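Local coordinates for protein putative oxidoreductase (Jannaschia sp., PDB 3C24) that is probably an NAD(P)-dependent oxidoreductase of unknown substrate, with a Rossmann-type nucleotide-binding domain followed by a helical C-terminal region, at residues F202-V210 with R221-L232. Sequence-based numbering, arbitrary orientation.
Sequences FVETMVHAV and RQAALDFMIGHL. With SO4 (sulfate ion), chain F.
Val210 is the knob of this contact, seated in the hole formed by Arg221, Ala224, Leu225 and Met228. With CG1 anti to the backbone N (chi1 166°), its two methyls divide the work: CG2 presses on Met228 CB at 3.5 Å, while CG1 touches Ala224 CB and, in the conformer given for Leu225, lies 3.7 Å from Leu225 CG. In the conformer given for Arg221, the same CG1 sits over one face of the guanidinium, offset toward its rim, and Val207 CG1 meets that group at its edge, 3.9 Å from Arg221 NH2. Further along, two selenomethionine side chains cross at about a right angle, Met206 SE 3.8 Å from Met228 CE. Bends at chi2 and chi3 fold the Met228 chain, and its CE also reaches the backbone O of Met206 and the methyl of Ala209. Leu232 CD2 closes the far end against Phe202 CZ at 3.9 Å. These residues join helices 184-217 and 221-239 as an antiparallel hairpin, the short segments inclined at 146° with axes 9.9 Å apart. Asp211, the next residue along helix 184-217, forms a salt bridge with Arg221 NH2, which probably helps to hold the guanidinium beside the valines. Val198 of the second subunit packs on Met206. Away from helix 221-239, His208 ND1 donates a nearly straight bond (168°) to sulfate O2 at 2.6 Å, in the ring plane, while Glu204 CG lies over one ring face. Lys259, Trp267 and Arg268 of the second subunit also bind this sulfate, probably acquired from the crystallisation liquor; a leucine in place of His208 would probably leave sulfate O2 without this donor. No hydrogen bond spans the two segments, so their union rests on apolar packing, with the Arg221-Asp211 salt bridge at one edge.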
ATOM      1  N   PHE A 202      -5.716   0.218   9.276  1.00 19.97           N
ATOM      2  CA  PHE A 202      -5.983   0.689   7.871  1.00 22.68           C
ATOM      3  C   PHE A 202      -5.967  -0.475   6.934  1.00 20.47           C
ATOM      4  O   PHE A 202      -6.889  -0.750   6.180  1.00 16.55           O
ATOM      5  CB  PHE A 202      -4.872   1.689   7.392  1.00 30.64           C
ATOM      6  CG  PHE A 202      -4.566   1.719   5.834  1.00 38.83           C
ATOM      7  CD1 PHE A 202      -5.538   1.979   4.886  1.00 41.36           C
ATOM      8  CD2 PHE A 202      -3.263   1.591   5.366  1.00 37.90           C
ATOM      9  CE1 PHE A 202      -5.239   2.043   3.487  1.00 37.08           C
ATOM     10  CE2 PHE A 202      -2.973   1.621   3.991  1.00 37.33           C
ATOM     11  CZ  PHE A 202      -3.964   1.867   3.061  1.00 39.50           C
ATOM     12  N   VAL A 203      -4.886  -1.220   7.039  1.00 16.37           N
ATOM     13  CA  VAL A 203      -4.709  -2.374   6.158  1.00 18.61           C
ATOM     14  C   VAL A 203      -5.789  -3.434   6.360  1.00 15.68           C
ATOM     15  O   VAL A 203      -6.378  -3.961   5.405  1.00 15.88           O
ATOM     16  CB  VAL A 203      -3.281  -2.957   6.238  1.00 23.96           C
ATOM     17  CG1 VAL A 203      -3.159  -4.180   5.418  1.00 19.61           C
ATOM     18  CG2 VAL A 203      -2.250  -1.914   5.695  1.00 19.00           C
ATOM     19  N   GLU A 204      -6.072  -3.759   7.616  1.00 16.05           N
ATOM     20  CA  GLU A 204      -7.150  -4.733   7.895  1.00 18.10           C
ATOM     21  C   GLU A 204      -8.481  -4.235   7.352  1.00 17.37           C
ATOM     22  O   GLU A 204      -9.258  -4.995   6.772  1.00 17.49           O
ATOM     23  CB  GLU A 204      -7.231  -5.087   9.374  1.00 21.89           C
ATOM     24  CG  GLU A 204      -8.443  -5.946   9.708  1.00 25.82           C
ATOM     25  CD  GLU A 204      -8.154  -6.928  10.785  1.00 29.12           C
ATOM     26  OE1 GLU A 204      -7.126  -7.640  10.679  1.00 30.78           O
ATOM     27  OE2 GLU A 204      -8.979  -7.040  11.698  1.00 26.57           O
ATOM     28  N   THR A 205      -8.753  -2.952   7.564  1.00 15.66           N
ATOM     29  CA  THR A 205      -9.985  -2.349   7.022  1.00 15.97           C
ATOM     30  C   THR A 205     -10.047  -2.514   5.492  1.00 16.44           C
ATOM     31  O   THR A 205     -11.106  -2.812   4.945  1.00 16.11           O
ATOM     32  CB  THR A 205     -10.160  -0.872   7.457  1.00 18.68           C
ATOM     33  OG1 THR A 205     -10.102  -0.824   8.886  1.00 18.04           O
ATOM     34  CG2 THR A 205     -11.498  -0.326   6.934  1.00 17.67           C
HETATM   35  N   MSE A 206      -8.916  -2.389   4.789  1.00 16.18           N
HETATM   36  CA  MSE A 206      -8.915  -2.523   3.329  1.00 17.71           C
HETATM   37  C   MSE A 206      -9.295  -3.914   2.918  1.00 15.53           C
HETATM   38  O   MSE A 206     -10.071  -4.116   2.003  1.00 14.92           O
HETATM   39  CB  MSE A 206      -7.569  -2.189   2.696  1.00 19.89           C
HETATM   40  CG  MSE A 206      -7.041  -0.826   2.906  1.00 19.64           C
HETATM   41 SE   MSE A 206      -8.224   0.578   2.184  0.75 21.11          SE
HETATM   42  CE  MSE A 206      -9.016   0.981   3.947  1.00 25.62           C
ATOM     43  N   VAL A 207      -8.792  -4.915   3.645  1.00 17.02           N
ATOM     44  CA  VAL A 207      -9.152  -6.305   3.351  1.00 18.01           C
ATOM     45  C   VAL A 207     -10.650  -6.529   3.641  1.00 14.63           C
ATOM     46  O   VAL A 207     -11.385  -7.148   2.871  1.00 17.20           O
ATOM     47  CB  VAL A 207      -8.342  -7.313   4.231  1.00 17.05           C
ATOM     48  CG1 VAL A 207      -8.922  -8.768   4.059  1.00 19.27           C
ATOM     49  CG2 VAL A 207      -6.848  -7.266   3.886  1.00 16.77           C
ATOM     50  N   HIS A 208     -11.107  -6.027   4.759  1.00 15.80           N
ATOM     51  CA  HIS A 208     -12.488  -6.217   5.132  1.00 15.76           C
ATOM     52  C   HIS A 208     -13.429  -5.461   4.200  1.00 14.48           C
ATOM     53  O   HIS A 208     -14.591  -5.855   4.033  1.00 14.35           O
ATOM     54  CB  HIS A 208     -12.755  -5.834   6.570  1.00 16.71           C
ATOM     55  CG  HIS A 208     -12.143  -6.794   7.553  1.00 17.70           C
ATOM     56  ND1 HIS A 208     -12.049  -6.525   8.901  1.00 23.51           N
ATOM     57  CD2 HIS A 208     -11.564  -8.008   7.368  1.00 25.38           C
ATOM     58  CE1 HIS A 208     -11.474  -7.550   9.510  1.00 23.65           C
ATOM     59  NE2 HIS A 208     -11.175  -8.467   8.608  1.00 24.48           N
ATOM     60  N   ALA A 209     -12.916  -4.428   3.545  1.00 13.17           N
ATOM     61  CA  ALA A 209     -13.740  -3.664   2.590  1.00 16.35           C
ATOM     62  C   ALA A 209     -13.922  -4.509   1.309  1.00 14.00           C
ATOM     63  O   ALA A 209     -14.986  -4.553   0.696  1.00 15.70           O
ATOM     64  CB  ALA A 209     -13.147  -2.316   2.309  1.00 14.64           C
ATOM     65  N   VAL A 210     -12.861  -5.210   0.922  1.00 15.63           N
ATOM     66  CA  VAL A 210     -12.957  -6.150  -0.193  1.00 15.58           C
ATOM     67  C   VAL A 210     -14.006  -7.236   0.175  1.00 14.55           C
ATOM     68  O   VAL A 210     -14.896  -7.619  -0.633  1.00 15.62           O
ATOM     69  CB  VAL A 210     -11.567  -6.729  -0.605  1.00 16.08           C
ATOM     70  CG1 VAL A 210     -11.742  -8.005  -1.556  1.00 17.00           C
ATOM     71  CG2 VAL A 210     -10.705  -5.592  -1.206  1.00 17.14           C
ATOM     72  N   ARG A 221     -15.178 -11.725  -5.801  1.00 15.39           N
ATOM     73  CA  ARG A 221     -14.055 -11.266  -4.936  0.50 14.13           C
ATOM     74  C   ARG A 221     -12.807 -10.903  -5.722  1.00 16.10           C
ATOM     75  O   ARG A 221     -12.166  -9.954  -5.342  1.00 17.30           O
ATOM     76  CB  ARG A 221     -13.730 -12.213  -3.735  0.50 15.67           C
ATOM     77  CG  ARG A 221     -12.850 -11.531  -2.611  0.50 17.03           C
ATOM     78  CD  ARG A 221     -12.533 -12.450  -1.403  0.50 16.70           C
ATOM     79  NE  ARG A 221     -11.926 -11.696  -0.282  0.50 13.49           N
ATOM     80  CZ  ARG A 221     -10.636 -11.533  -0.088  0.50 25.53           C
ATOM     81  NH1 ARG A 221      -9.767 -12.084  -0.923  0.50 31.03           N
ATOM     82  NH2 ARG A 221     -10.223 -10.823   0.951  0.50 34.18           N
ATOM     83  N   GLN A 222     -12.501 -11.599  -6.795  1.00 17.47           N
ATOM     84  CA  GLN A 222     -11.314 -11.268  -7.582  1.00 18.81           C
ATOM     85  C   GLN A 222     -11.451  -9.881  -8.205  1.00 16.56           C
ATOM     86  O   GLN A 222     -10.477  -9.184  -8.384  1.00 16.43           O
ATOM     87  CB  GLN A 222     -11.055 -12.283  -8.693  1.00 19.15           C
ATOM     88  CG  GLN A 222      -9.665 -12.112  -9.312  1.00 21.93           C
ATOM     89  CD  GLN A 222      -8.527 -12.311  -8.279  1.00 31.34           C
ATOM     90  OE1 GLN A 222      -8.434 -13.369  -7.636  1.00 28.79           O
ATOM     91  NE2 GLN A 222      -7.625 -11.322  -8.161  1.00 25.13           N
ATOM     92  N   ALA A 223     -12.664  -9.529  -8.560  1.00 15.79           N
ATOM     93  CA  ALA A 223     -12.931  -8.184  -9.119  1.00 14.56           C
ATOM     94  C   ALA A 223     -12.644  -7.153  -8.080  1.00 17.29           C
ATOM     95  O   ALA A 223     -11.973  -6.140  -8.341  1.00 16.28           O
ATOM     96  CB  ALA A 223     -14.402  -8.037  -9.625  1.00 16.02           C
ATOM     97  N   ALA A 224     -13.184  -7.360  -6.871  1.00 15.42           N
ATOM     98  CA  ALA A 224     -12.984  -6.368  -5.790  1.00 15.58           C
ATOM     99  C   ALA A 224     -11.536  -6.282  -5.400  1.00 14.94           C
ATOM    100  O   ALA A 224     -11.016  -5.199  -5.096  1.00 17.96           O
ATOM    101  CB  ALA A 224     -13.838  -6.696  -4.582  1.00 17.83           C
ATOM    102  N   LEU A 225     -10.885  -7.434  -5.364  1.00 17.45           N
ATOM    103  CA  LEU A 225      -9.442  -7.505  -5.016  0.50 16.16           C
ATOM    104  C   LEU A 225      -8.600  -6.773  -6.040  1.00 17.31           C
ATOM    105  O   LEU A 225      -7.745  -5.987  -5.688  1.00 15.80           O
ATOM    106  CB  LEU A 225      -8.927  -8.945  -4.878  0.50 18.42           C
ATOM    107  CG  LEU A 225      -9.158  -9.762  -3.613  0.50 14.91           C
ATOM    108  CD1 LEU A 225      -8.880 -11.238  -3.909  0.50  7.89           C
ATOM    109  CD2 LEU A 225      -8.292  -9.259  -2.413  0.50 16.33           C
ATOM    110  N   ASP A 226      -8.802  -7.095  -7.300  1.00 15.90           N
ATOM    111  CA  ASP A 226      -8.083  -6.432  -8.393  1.00 16.22           C
ATOM    112  C   ASP A 226      -8.252  -4.920  -8.298  1.00 16.44           C
ATOM    113  O   ASP A 226      -7.291  -4.164  -8.433  1.00 15.21           O
ATOM    114  CB  ASP A 226      -8.560  -6.902  -9.786  1.00 15.49           C
ATOM    115  CG  ASP A 226      -8.054  -8.304 -10.147  1.00 17.52           C
ATOM    116  OD1 ASP A 226      -7.169  -8.848  -9.450  1.00 20.90           O
ATOM    117  OD2 ASP A 226      -8.585  -8.877 -11.119  1.00 16.96           O
ATOM    118  N   PHE A 227      -9.476  -4.495  -8.025  1.00 16.49           N
ATOM    119  CA  PHE A 227      -9.799  -3.064  -7.956  1.00 15.91           C
ATOM    120  C   PHE A 227      -9.058  -2.401  -6.771  1.00 16.02           C
ATOM    121  O   PHE A 227      -8.416  -1.357  -6.914  1.00 15.35           O
ATOM    122  CB  PHE A 227     -11.318  -2.837  -7.873  1.00 17.45           C
ATOM    123  CG  PHE A 227     -11.722  -1.447  -8.265  1.00 12.06           C
ATOM    124  CD1 PHE A 227     -12.004  -1.157  -9.540  1.00 15.85           C
ATOM    125  CD2 PHE A 227     -11.818  -0.425  -7.303  1.00 15.24           C
ATOM    126  CE1 PHE A 227     -12.341   0.134  -9.926  1.00 19.96           C
ATOM    127  CE2 PHE A 227     -12.155   0.867  -7.736  1.00 14.33           C
ATOM    128  CZ  PHE A 227     -12.425   1.089  -9.017  1.00 16.00           C
HETATM  129  N   MSE A 228      -9.110  -3.053  -5.599  1.00 14.27           N
HETATM  130  CA  MSE A 228      -8.440  -2.559  -4.417  1.00 14.41           C
HETATM  131  C   MSE A 228      -6.954  -2.519  -4.582  1.00 14.15           C
HETATM  132  O   MSE A 228      -6.327  -1.502  -4.278  1.00 14.40           O
HETATM  133  CB  MSE A 228      -8.811  -3.405  -3.191  1.00 13.99           C
HETATM  134  CG  MSE A 228      -8.078  -3.035  -1.923  1.00 18.39           C
HETATM  135 SE   MSE A 228      -8.335  -1.224  -1.289  0.75 16.61          SE
HETATM  136  CE  MSE A 228     -10.050  -1.562  -0.387  1.00 19.55           C
ATOM    137  N   ILE A 229      -6.366  -3.594  -5.055  1.00 15.54           N
ATOM    138  CA  ILE A 229      -4.920  -3.653  -5.094  1.00 16.59           C
ATOM    139  C   ILE A 229      -4.335  -2.669  -6.131  1.00 16.87           C
ATOM    140  O   ILE A 229      -3.242  -2.110  -5.929  1.00 16.55           O
ATOM    141  CB  ILE A 229      -4.436  -5.102  -5.304  1.00 19.03           C
ATOM    142  CG1 ILE A 229      -4.764  -5.873  -4.010  1.00 18.80           C
ATOM    143  CG2 ILE A 229      -2.933  -5.181  -5.544  1.00 22.34           C
ATOM    144  CD1 ILE A 229      -3.796  -5.515  -2.834  1.00 23.78           C
ATOM    145  N   GLY A 230      -5.049  -2.500  -7.224  1.00 15.74           N
ATOM    146  CA  GLY A 230      -4.699  -1.501  -8.226  1.00 14.18           C
ATOM    147  C   GLY A 230      -4.837  -0.081  -7.707  1.00 14.46           C
ATOM    148  O   GLY A 230      -3.994   0.800  -7.988  1.00 14.53           O
ATOM    149  N   HIS A 231      -5.892   0.166  -6.907  1.00 14.39           N
ATOM    150  CA  HIS A 231      -6.094   1.485  -6.371  1.00 15.55           C
ATOM    151  C   HIS A 231      -5.109   1.837  -5.280  1.00 14.28           C
ATOM    152  O   HIS A 231      -4.709   2.978  -5.136  1.00 14.82           O
ATOM    153  CB  HIS A 231      -7.546   1.713  -6.020  1.00 16.08           C
ATOM    154  CG  HIS A 231      -8.338   2.071  -7.223  1.00 13.52           C
ATOM    155  ND1 HIS A 231      -8.669   1.157  -8.209  1.00 17.03           N
ATOM    156  CD2 HIS A 231      -8.775   3.280  -7.668  1.00 14.26           C
ATOM    157  CE1 HIS A 231      -9.307   1.784  -9.186  1.00 21.49           C
ATOM    158  NE2 HIS A 231      -9.374   3.073  -8.893  1.00 15.52           N
ATOM    159  N   LEU A 232      -4.683   0.833  -4.524  1.00 15.36           N
ATOM    160  CA  LEU A 232      -3.668   1.073  -3.507  1.00 16.10           C
ATOM    161  C   LEU A 232      -2.370   1.468  -4.196  1.00 14.24           C
ATOM    162  O   LEU A 232      -1.628   2.339  -3.741  1.00 14.05           O
ATOM    163  CB  LEU A 232      -3.464  -0.151  -2.576  1.00 16.07           C
ATOM    164  CG  LEU A 232      -4.595  -0.342  -1.564  1.00 17.73           C
ATOM    165  CD1 LEU A 232      -4.333  -1.635  -0.784  1.00 18.64           C
ATOM    166  CD2 LEU A 232      -4.729   0.847  -0.635  1.00 17.74           C
TER
HETATM  167  S   SO4 F 286     -14.100  -4.793  11.295  1.00 31.40           S
HETATM  168  O1  SO4 F 286     -13.552  -5.061  12.630  1.00 36.14           O
HETATM  169  O2  SO4 F 286     -12.978  -4.528  10.340  1.00 35.30           O
HETATM  170  O3  SO4 F 286     -14.789  -5.977  10.879  1.00 32.50           O
HETATM  171  O4  SO4 F 286     -14.929  -3.622  11.460  1.00 32.08           O